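Local coordinates for protein glutamate receptor IIB (Drosophila melanogaster, PDB 4WXJ) that binds glutamate through its extracellular ligand-binding domain, the part described here, and probably works as a glutamate-gated ion channel in the postsynaptic muscle membrane, at residues V140-F154 / R187-E200. Residues are numbered along the deposited sequence; the frame is centred on the assembly and turned at random. Where two conformers were deposited one is given.
Sequences VQFGTIRGGATSVYF and RVKLSKGTYAFLME. With GLU (glutamic acid), chain C.
Leu198 of strand 195-200 touches two phenylalanines, one with each methyl, its CD1 lying 3.6 Å from Phe142 CD2 and its CD2 3.7 Å from Phe154 CZ. The Leu198 and Phe142 side chains run side by side, whereas Phe154 meets the leucine at about a right angle; Thr144 CG2 packs against Leu198 CB. On the other face of the sheet Tyr195, with CG trans to the backbone N (chi1 -178°), lays its ring along the backbone of Gln141 to Gly143, its OH close to Gly143 CA. The extended Arg187 stacks its guanidinium flat on this ring while its NH1 hydrogen-bonds to Asp175 O, and Tyr195 OH hydrogen-bonds to Ala176 O. A leucine in place of Tyr195 would probably leave the guanidinium without its flat partner and Ala176 O without its hydroxyl. These strands form the parallel edge pair of the sheet in lobe 2 of the clamshell-like, periplasmic-binding-protein fold, with hydrogen bonds that include Ala196 N to Gln141 O (2.9 Å) and Leu198 N to Gly143 O (3.0 Å). Both segments also reach the bound glutamate: Glu200 from the end of its strand, Ala149 and Thr150 from the start of helix 149-155. Thr150 N and Thr150 OG1 grip the ligand's side-chain carboxylate at OE2 and OE1, while Ala149 N holds OXT. Glu200 OE1 accepts a hydrogen bond from the ligand N at 2.9 Å, its carboxylate steadied by Thr98 and Tyr226.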
ATOM      1  N   VAL A 140     -24.100   1.807  -7.570  1.00 30.44           N
ATOM      2  CA  VAL A 140     -22.668   2.072  -7.621  1.00 24.84           C
ATOM      3  C   VAL A 140     -21.898   0.859  -7.112  1.00 28.32           C
ATOM      4  O   VAL A 140     -21.962   0.529  -5.929  1.00 22.61           O
ATOM      5  CB  VAL A 140     -22.292   3.308  -6.778  1.00 34.25           C
ATOM      6  CG1 VAL A 140     -20.781   3.540  -6.798  1.00 34.83           C
ATOM      7  CG2 VAL A 140     -23.029   4.538  -7.283  1.00 28.61           C
ATOM      8  N   GLN A 141     -21.174   0.196  -8.006  1.00 25.39           N
ATOM      9  CA  GLN A 141     -20.348  -0.940  -7.621  1.00 19.77           C
ATOM     10  C   GLN A 141     -19.075  -0.441  -6.948  1.00 33.51           C
ATOM     11  O   GLN A 141     -18.749   0.743  -7.027  1.00 29.63           O
ATOM     12  CB  GLN A 141     -20.009  -1.805  -8.837  1.00 23.43           C
ATOM     13  CG  GLN A 141     -21.220  -2.455  -9.491  1.00 31.01           C
ATOM     14  CD  GLN A 141     -20.838  -3.423 -10.595  1.00 34.78           C
ATOM     15  OE1 GLN A 141     -19.784  -3.286 -11.221  1.00 30.10           O
ATOM     16  NE2 GLN A 141     -21.691  -4.414 -10.834  1.00 34.28           N
ATOM     17  N   PHE A 142     -18.361  -1.340  -6.280  1.00 20.12           N
ATOM     18  CA  PHE A 142     -17.131  -0.966  -5.590  1.00 19.18           C
ATOM     19  C   PHE A 142     -16.215  -2.165  -5.382  1.00 21.05           C
ATOM     20  O   PHE A 142     -16.667  -3.310  -5.384  1.00 23.37           O
ATOM     21  CB  PHE A 142     -17.452  -0.312  -4.245  1.00 11.87           C
ATOM     22  CG  PHE A 142     -18.401  -1.107  -3.393  1.00 22.42           C
ATOM     23  CD1 PHE A 142     -19.769  -0.928  -3.507  1.00 25.31           C
ATOM     24  CD2 PHE A 142     -17.925  -2.027  -2.475  1.00 23.32           C
ATOM     25  CE1 PHE A 142     -20.643  -1.656  -2.726  1.00 27.40           C
ATOM     26  CE2 PHE A 142     -18.796  -2.759  -1.690  1.00 20.69           C
ATOM     27  CZ  PHE A 142     -20.157  -2.572  -1.816  1.00 24.03           C
ATOM     28  N   GLY A 143     -14.924  -1.893  -5.206  1.00 21.98           N
ATOM     29  CA  GLY A 143     -13.951  -2.950  -5.010  1.00 22.42           C
ATOM     30  C   GLY A 143     -12.617  -2.473  -4.471  1.00 23.19           C
ATOM     31  O   GLY A 143     -12.446  -1.296  -4.144  1.00 20.43           O
ATOM     32  N   THR A 144     -11.671  -3.406  -4.386  1.00 24.50           N
ATOM     33  CA  THR A 144     -10.347  -3.146  -3.829  1.00 19.87           C
ATOM     34  C   THR A 144      -9.267  -3.765  -4.706  1.00 18.55           C
ATOM     35  O   THR A 144      -9.558  -4.393  -5.723  1.00 18.81           O
ATOM     36  CB  THR A 144     -10.201  -3.723  -2.401  1.00 27.66           C
ATOM     37  OG1 THR A 144     -10.230  -5.156  -2.455  1.00 22.19           O
ATOM     38  CG2 THR A 144     -11.313  -3.231  -1.493  1.00 30.84           C
ATOM     39  N   ILE A 145      -8.014  -3.594  -4.298  1.00 14.94           N
ATOM     40  CA  ILE A 145      -6.912  -4.284  -4.947  1.00 22.47           C
ATOM     41  C   ILE A 145      -6.994  -5.769  -4.618  1.00 20.36           C
ATOM     42  O   ILE A 145      -7.173  -6.150  -3.461  1.00 19.04           O
ATOM     43  CB  ILE A 145      -5.554  -3.721  -4.508  1.00 24.76           C
ATOM     44  CG1 ILE A 145      -5.402  -2.292  -5.029  1.00 19.72           C
ATOM     45  CG2 ILE A 145      -4.411  -4.592  -5.031  1.00 25.30           C
ATOM     46  CD1 ILE A 145      -4.257  -1.529  -4.403  1.00 32.00           C
ATOM     47  N   ARG A 146      -6.852  -6.597  -5.645  0.52 20.28           N
ATOM     48  CA  ARG A 146      -6.938  -8.043  -5.501  0.52 20.19           C
ATOM     49  C   ARG A 146      -5.829  -8.574  -4.597  0.52 17.31           C
ATOM     50  O   ARG A 146      -4.646  -8.396  -4.885  0.52 26.60           O
ATOM     51  CB  ARG A 146      -6.864  -8.700  -6.881  0.52 27.19           C
ATOM     52  CG  ARG A 146      -7.060 -10.208  -6.885  0.52 36.80           C
ATOM     53  CD  ARG A 146      -7.054 -10.764  -8.306  0.52 37.78           C
ATOM     54  NE  ARG A 146      -8.041 -10.102  -9.161  0.52 38.49           N
ATOM     55  CZ  ARG A 146      -7.778  -9.109 -10.010  0.52 23.37           C
ATOM     56  NH1 ARG A 146      -6.545  -8.634 -10.153  0.52 20.49           N
ATOM     57  NH2 ARG A 146      -8.761  -8.586 -10.729  0.52 32.39           N
ATOM     58  N   GLY A 147      -6.215  -9.219  -3.500  1.00 20.34           N
ATOM     59  CA  GLY A 147      -5.249  -9.790  -2.581  1.00 32.99           C
ATOM     60  C   GLY A 147      -4.491  -8.758  -1.763  1.00 43.60           C
ATOM     61  O   GLY A 147      -3.515  -9.092  -1.091  1.00 52.13           O
ATOM     62  N   GLY A 148      -4.936  -7.505  -1.816  1.00 31.58           N
ATOM     63  CA  GLY A 148      -4.297  -6.437  -1.065  1.00 29.52           C
ATOM     64  C   GLY A 148      -4.744  -6.420   0.384  1.00 21.68           C
ATOM     65  O   GLY A 148      -5.591  -7.215   0.789  1.00 15.28           O
ATOM     66  N   ALA A 149      -4.179  -5.509   1.170  1.00 17.36           N
ATOM     67  CA  ALA A 149      -4.482  -5.443   2.596  1.00 20.28           C
ATOM     68  C   ALA A 149      -5.885  -4.901   2.864  1.00 21.85           C
ATOM     69  O   ALA A 149      -6.487  -5.213   3.890  1.00 20.05           O
ATOM     70  CB  ALA A 149      -3.452  -4.591   3.312  1.00 24.86           C
ATOM     71  N   THR A 150      -6.404  -4.078   1.958  1.00 13.44           N
ATOM     72  CA  THR A 150      -7.746  -3.536   2.136  1.00 21.24           C
ATOM     73  C   THR A 150      -8.781  -4.644   1.949  1.00 21.21           C
ATOM     74  O   THR A 150      -9.829  -4.636   2.596  1.00 10.17           O
ATOM     75  CB  THR A 150      -8.027  -2.378   1.166  1.00 17.75           C
ATOM     76  OG1 THR A 150      -7.102  -1.312   1.420  1.00 21.06           O
ATOM     77  CG2 THR A 150      -9.447  -1.855   1.344  1.00 18.10           C
ATOM     78  N   SER A 151      -8.483  -5.597   1.069  1.00 17.47           N
ATOM     79  CA  SER A 151      -9.310  -6.795   0.939  1.00 21.34           C
ATOM     80  C   SER A 151      -9.346  -7.561   2.254  1.00 17.45           C
ATOM     81  O   SER A 151     -10.383  -8.104   2.637  1.00 20.30           O
ATOM     82  CB  SER A 151      -8.791  -7.707  -0.173  1.00 16.25           C
ATOM     83  OG  SER A 151      -9.166  -7.222  -1.449  1.00 40.86           O
ATOM     84  N   VAL A 152      -8.203  -7.606   2.936  1.00 17.88           N
ATOM     85  CA  VAL A 152      -8.099  -8.306   4.212  1.00 14.23           C
ATOM     86  C   VAL A 152      -9.010  -7.676   5.256  1.00 16.25           C
ATOM     87  O   VAL A 152      -9.589  -8.379   6.083  1.00 20.82           O
ATOM     88  CB  VAL A 152      -6.645  -8.312   4.741  1.00 15.92           C
ATOM     89  CG1 VAL A 152      -6.576  -8.932   6.136  1.00 22.06           C
ATOM     90  CG2 VAL A 152      -5.730  -9.060   3.782  1.00 28.34           C
ATOM     91  N   TYR A 153      -9.130  -6.351   5.221  1.00 15.21           N
ATOM     92  CA  TYR A 153      -9.947  -5.637   6.197  1.00 12.89           C
ATOM     93  C   TYR A 153     -11.393  -6.119   6.154  1.00 14.55           C
ATOM     94  O   TYR A 153     -12.039  -6.262   7.188  1.00 13.73           O
ATOM     95  CB  TYR A 153      -9.893  -4.125   5.950  1.00 14.42           C
ATOM     96  CG  TYR A 153     -10.867  -3.342   6.808  1.00 14.17           C
ATOM     97  CD1 TYR A 153     -12.148  -3.054   6.354  1.00 17.90           C
ATOM     98  CD2 TYR A 153     -10.505  -2.898   8.073  1.00 14.37           C
ATOM     99  CE1 TYR A 153     -13.043  -2.345   7.137  1.00 19.37           C
ATOM    100  CE2 TYR A 153     -11.395  -2.186   8.863  1.00 18.77           C
ATOM    101  CZ  TYR A 153     -12.661  -1.914   8.389  1.00 21.59           C
ATOM    102  OH  TYR A 153     -13.546  -1.207   9.171  1.00 26.47           O
ATOM    103  N   PHE A 154     -11.894  -6.371   4.949  1.00 12.12           N
ATOM    104  CA  PHE A 154     -13.278  -6.798   4.773  1.00 17.77           C
ATOM    105  C   PHE A 154     -13.434  -8.314   4.871  1.00 19.51           C
ATOM    106  O   PHE A 154     -14.372  -8.803   5.498  1.00 21.50           O
ATOM    107  CB  PHE A 154     -13.810  -6.302   3.428  1.00 17.53           C
ATOM    108  CG  PHE A 154     -13.953  -4.809   3.351  1.00 19.22           C
ATOM    109  CD1 PHE A 154     -15.038  -4.173   3.929  1.00 13.42           C
ATOM    110  CD2 PHE A 154     -12.999  -4.040   2.702  1.00 17.29           C
ATOM    111  CE1 PHE A 154     -15.171  -2.800   3.864  1.00 21.36           C
ATOM    112  CE2 PHE A 154     -13.127  -2.665   2.633  1.00 15.09           C
ATOM    113  CZ  PHE A 154     -14.214  -2.045   3.215  1.00 24.74           C
ATOM    114  N   ARG A 187     -10.217   3.398 -12.947  1.00 21.73           N
ATOM    115  CA  ARG A 187     -11.554   2.839 -13.100  1.00 25.69           C
ATOM    116  C   ARG A 187     -12.630   3.774 -12.543  1.00 28.28           C
ATOM    117  O   ARG A 187     -13.724   3.857 -13.095  1.00 21.26           O
ATOM    118  CB  ARG A 187     -11.641   1.474 -12.418  1.00 21.89           C
ATOM    119  CG  ARG A 187     -12.947   0.749 -12.680  1.00 34.89           C
ATOM    120  CD  ARG A 187     -12.894  -0.696 -12.216  1.00 30.07           C
ATOM    121  NE  ARG A 187     -14.192  -1.350 -12.341  1.00 32.60           N
ATOM    122  CZ  ARG A 187     -14.436  -2.609 -11.993  1.00 38.83           C
ATOM    123  NH1 ARG A 187     -13.467  -3.367 -11.494  1.00 27.15           N
ATOM    124  NH2 ARG A 187     -15.654  -3.112 -12.144  1.00 40.31           N
ATOM    125  N   VAL A 188     -12.325   4.471 -11.452  1.00 22.29           N
ATOM    126  CA  VAL A 188     -13.267   5.431 -10.886  1.00 18.55           C
ATOM    127  C   VAL A 188     -13.470   6.597 -11.852  1.00 30.51           C
ATOM    128  O   VAL A 188     -14.593   7.064 -12.053  1.00 24.02           O
ATOM    129  CB  VAL A 188     -12.787   5.973  -9.522  1.00 20.36           C
ATOM    130  CG1 VAL A 188     -13.712   7.084  -9.022  1.00 26.67           C
ATOM    131  CG2 VAL A 188     -12.722   4.854  -8.500  1.00 21.35           C
ATOM    132  N   LYS A 189     -12.375   7.065 -12.443  1.00 25.17           N
ATOM    133  CA  LYS A 189     -12.426   8.171 -13.391  1.00 34.29           C
ATOM    134  C   LYS A 189     -13.224   7.794 -14.638  1.00 32.11           C
ATOM    135  O   LYS A 189     -14.105   8.537 -15.070  1.00 38.61           O
ATOM    136  CB  LYS A 189     -11.006   8.604 -13.775  1.00 35.05           C
ATOM    137  CG  LYS A 189     -10.266   9.320 -12.651  1.00 40.72           C
ATOM    138  CD  LYS A 189      -8.753   9.167 -12.751  1.00 40.45           C
ATOM    139  CE  LYS A 189      -8.159  10.014 -13.861  1.00 49.09           C
ATOM    140  NZ  LYS A 189      -6.669   9.929 -13.867  1.00 55.33           N
ATOM    141  N   LEU A 190     -12.922   6.630 -15.203  1.00 24.98           N
ATOM    142  CA  LEU A 190     -13.582   6.171 -16.421  1.00 30.29           C
ATOM    143  C   LEU A 190     -15.061   5.854 -16.205  1.00 32.92           C
ATOM    144  O   LEU A 190     -15.858   5.920 -17.141  1.00 24.27           O
ATOM    145  CB  LEU A 190     -12.872   4.930 -16.968  1.00 29.78           C
ATOM    146  CG  LEU A 190     -11.454   5.134 -17.507  1.00 38.66           C
ATOM    147  CD1 LEU A 190     -10.765   3.791 -17.708  1.00 33.97           C
ATOM    148  CD2 LEU A 190     -11.481   5.918 -18.809  1.00 41.48           C
ATOM    149  N   SER A 191     -15.421   5.510 -14.973  1.00 27.72           N
ATOM    150  CA  SER A 191     -16.765   5.029 -14.667  1.00 32.36           C
ATOM    151  C   SER A 191     -17.767   6.157 -14.423  1.00 22.62           C
ATOM    152  O   SER A 191     -18.973   5.916 -14.359  1.00 24.26           O
ATOM    153  CB  SER A 191     -16.715   4.106 -13.448  1.00 35.28           C
ATOM    154  OG  SER A 191     -16.042   2.899 -13.761  1.00 44.27           O
ATOM    155  N   LYS A 192     -17.268   7.382 -14.278  1.00 24.81           N
ATOM    156  CA  LYS A 192     -18.125   8.564 -14.173  1.00 39.10           C
ATOM    157  C   LYS A 192     -19.084   8.526 -12.976  1.00 36.22           C
ATOM    158  O   LYS A 192     -20.034   9.310 -12.911  1.00 41.00           O
ATOM    159  CB  LYS A 192     -18.924   8.741 -15.471  1.00 42.56           C
ATOM    160  CG  LYS A 192     -18.425   9.863 -16.364  1.00 50.55           C
ATOM    161  CD  LYS A 192     -17.016   9.598 -16.865  1.00 53.95           C
ATOM    162  CE  LYS A 192     -16.671  10.510 -18.029  1.00 54.90           C
ATOM    163  NZ  LYS A 192     -15.228  10.448 -18.383  1.00 64.49           N
ATOM    164  N   GLY A 193     -18.830   7.626 -12.028  1.00 39.56           N
ATOM    165  CA  GLY A 193     -19.601   7.565 -10.795  1.00 31.44           C
ATOM    166  C   GLY A 193     -20.363   6.269 -10.577  1.00 31.59           C
ATOM    167  O   GLY A 193     -21.176   6.173  -9.654  1.00 37.82           O
ATOM    168  N   THR A 194     -20.105   5.271 -11.417  1.00 32.70           N
ATOM    169  CA  THR A 194     -20.731   3.960 -11.259  1.00 36.44           C
ATOM    170  C   THR A 194     -19.783   2.978 -10.571  1.00 33.74           C
ATOM    171  O   THR A 194     -20.115   1.805 -10.394  1.00 29.16           O
ATOM    172  CB  THR A 194     -21.166   3.375 -12.615  1.00 30.18           C
ATOM    173  OG1 THR A 194     -20.018   3.183 -13.452  1.00 38.51           O
ATOM    174  CG2 THR A 194     -22.150   4.308 -13.306  1.00 39.24           C
ATOM    175  N   TYR A 195     -18.607   3.463 -10.180  1.00 32.74           N
ATOM    176  CA  TYR A 195     -17.632   2.637  -9.476  1.00 22.62           C
ATOM    177  C   TYR A 195     -16.866   3.450  -8.437  1.00 23.07           C
ATOM    178  O   TYR A 195     -16.315   4.508  -8.744  1.00 23.20           O
ATOM    179  CB  TYR A 195     -16.653   2.000 -10.463  1.00 26.44           C
ATOM    180  CG  TYR A 195     -15.641   1.082  -9.810  1.00 24.99           C
ATOM    181  CD1 TYR A 195     -15.972  -0.225  -9.476  1.00 26.64           C
ATOM    182  CD2 TYR A 195     -14.354   1.523  -9.528  1.00 24.30           C
ATOM    183  CE1 TYR A 195     -15.051  -1.067  -8.881  1.00 24.07           C
ATOM    184  CE2 TYR A 195     -13.427   0.688  -8.935  1.00 25.13           C
ATOM    185  CZ  TYR A 195     -13.780  -0.605  -8.612  1.00 30.62           C
ATOM    186  OH  TYR A 195     -12.859  -1.437  -8.020  1.00 26.87           O
ATOM    187  N   ALA A 196     -16.844   2.944  -7.206  1.00 19.92           N
ATOM    188  CA  ALA A 196     -16.092   3.557  -6.120  1.00 12.02           C
ATOM    189  C   ALA A 196     -14.963   2.621  -5.703  1.00 30.76           C
ATOM    190  O   ALA A 196     -15.106   1.401  -5.756  1.00 20.63           O
ATOM    191  CB  ALA A 196     -17.000   3.863  -4.952  1.00 14.14           C
ATOM    192  N   PHE A 197     -13.840   3.196  -5.290  1.00 23.70           N
ATOM    193  CA  PHE A 197     -12.647   2.417  -4.992  1.00 19.58           C
ATOM    194  C   PHE A 197     -12.300   2.510  -3.512  1.00 18.28           C
ATOM    195  O   PHE A 197     -12.059   3.595  -2.984  1.00 18.22           O
ATOM    196  CB  PHE A 197     -11.476   2.900  -5.854  1.00 19.99           C
ATOM    197  CG  PHE A 197     -10.262   2.013  -5.795  1.00 24.94           C
ATOM    198  CD1 PHE A 197     -10.363   0.657  -6.054  1.00 33.35           C
ATOM    199  CD2 PHE A 197      -9.016   2.544  -5.505  1.00 27.11           C
ATOM    200  CE1 PHE A 197      -9.247  -0.157  -6.008  1.00 31.84           C
ATOM    201  CE2 PHE A 197      -7.896   1.735  -5.459  1.00 23.09           C
ATOM    202  CZ  PHE A 197      -8.012   0.383  -5.710  1.00 27.79           C
ATOM    203  N   LEU A 198     -12.301   1.361  -2.845  1.00 16.38           N
ATOM    204  CA  LEU A 198     -11.926   1.284  -1.441  1.00 15.98           C
ATOM    205  C   LEU A 198     -10.414   1.132  -1.336  1.00 21.46           C
ATOM    206  O   LEU A 198      -9.834   0.181  -1.867  1.00 15.73           O
ATOM    207  CB  LEU A 198     -12.646   0.119  -0.764  1.00 19.16           C
ATOM    208  CG  LEU A 198     -14.135   0.356  -0.510  1.00 25.60           C
ATOM    209  CD1 LEU A 198     -14.925  -0.915  -0.755  1.00 31.16           C
ATOM    210  CD2 LEU A 198     -14.363   0.868   0.902  1.00 24.43           C
ATOM    211  N   MET A 199      -9.776   2.081  -0.659  1.00 20.84           N
ATOM    212  CA  MET A 199      -8.322   2.151  -0.636  1.00 11.66           C
ATOM    213  C   MET A 199      -7.817   2.805   0.639  1.00 14.17           C
ATOM    214  O   MET A 199      -8.593   3.330   1.435  1.00 13.68           O
ATOM    215  CB  MET A 199      -7.813   2.926  -1.852  1.00 17.50           C
ATOM    216  CG  MET A 199      -8.245   4.383  -1.876  1.00 23.10           C
ATOM    217  SD  MET A 199      -7.943   5.191  -3.462  1.00 27.32           S
ATOM    218  CE  MET A 199      -6.171   4.984  -3.632  1.00 24.79           C
ATOM    219  N   GLU A 200      -6.503   2.773   0.817  1.00 10.16           N
ATOM    220  CA  GLU A 200      -5.874   3.333   1.999  1.00 10.78           C
ATOM    221  C   GLU A 200      -5.794   4.853   1.894  1.00 15.06           C
ATOM    222  O   GLU A 200      -5.586   5.401   0.810  1.00 10.81           O
ATOM    223  CB  GLU A 200      -4.493   2.710   2.187  1.00 10.91           C
ATOM    224  CG  GLU A 200      -4.578   1.232   2.554  1.00 13.74           C
ATOM    225  CD  GLU A 200      -3.242   0.516   2.501  1.00 24.60           C
ATOM    226  OE1 GLU A 200      -2.311   1.028   1.848  1.00 16.99           O
ATOM    227  OE2 GLU A 200      -3.129  -0.568   3.111  1.00 24.07           O
TER
HETATM  228  N   GLU C 301      -0.857  -1.368   1.230  1.00 15.97           N
HETATM  229  CA  GLU C 301      -1.730  -2.481   0.768  1.00 13.27           C
HETATM  230  C   GLU C 301      -1.017  -3.818   0.929  1.00 20.41           C
HETATM  231  O   GLU C 301       0.059  -3.880   1.527  1.00 17.46           O
HETATM  232  CB  GLU C 301      -2.139  -2.264  -0.687  1.00 14.41           C
HETATM  233  CG  GLU C 301      -3.155  -1.151  -0.896  1.00 19.12           C
HETATM  234  CD  GLU C 301      -4.590  -1.575  -0.610  1.00 17.37           C
HETATM  235  OE1 GLU C 301      -5.470  -0.690  -0.579  1.00 22.62           O
HETATM  236  OE2 GLU C 301      -4.846  -2.786  -0.421  1.00 22.59           O
HETATM  237  OXT GLU C 301      -1.491  -4.861   0.475  1.00 18.23           O
HETATM  238  O   HOH W   1     -17.317  -4.502 -10.602  1.00 25.95           O
HETATM  239  O   HOH W   2     -18.445  -1.179 -12.696  1.00 37.72           O
HETATM  240  O   HOH W   3      -7.315  -1.488  -2.334  1.00 20.56           O
HETATM  241  O   HOH W   4      -5.506  -1.628   4.137  1.00 16.10           O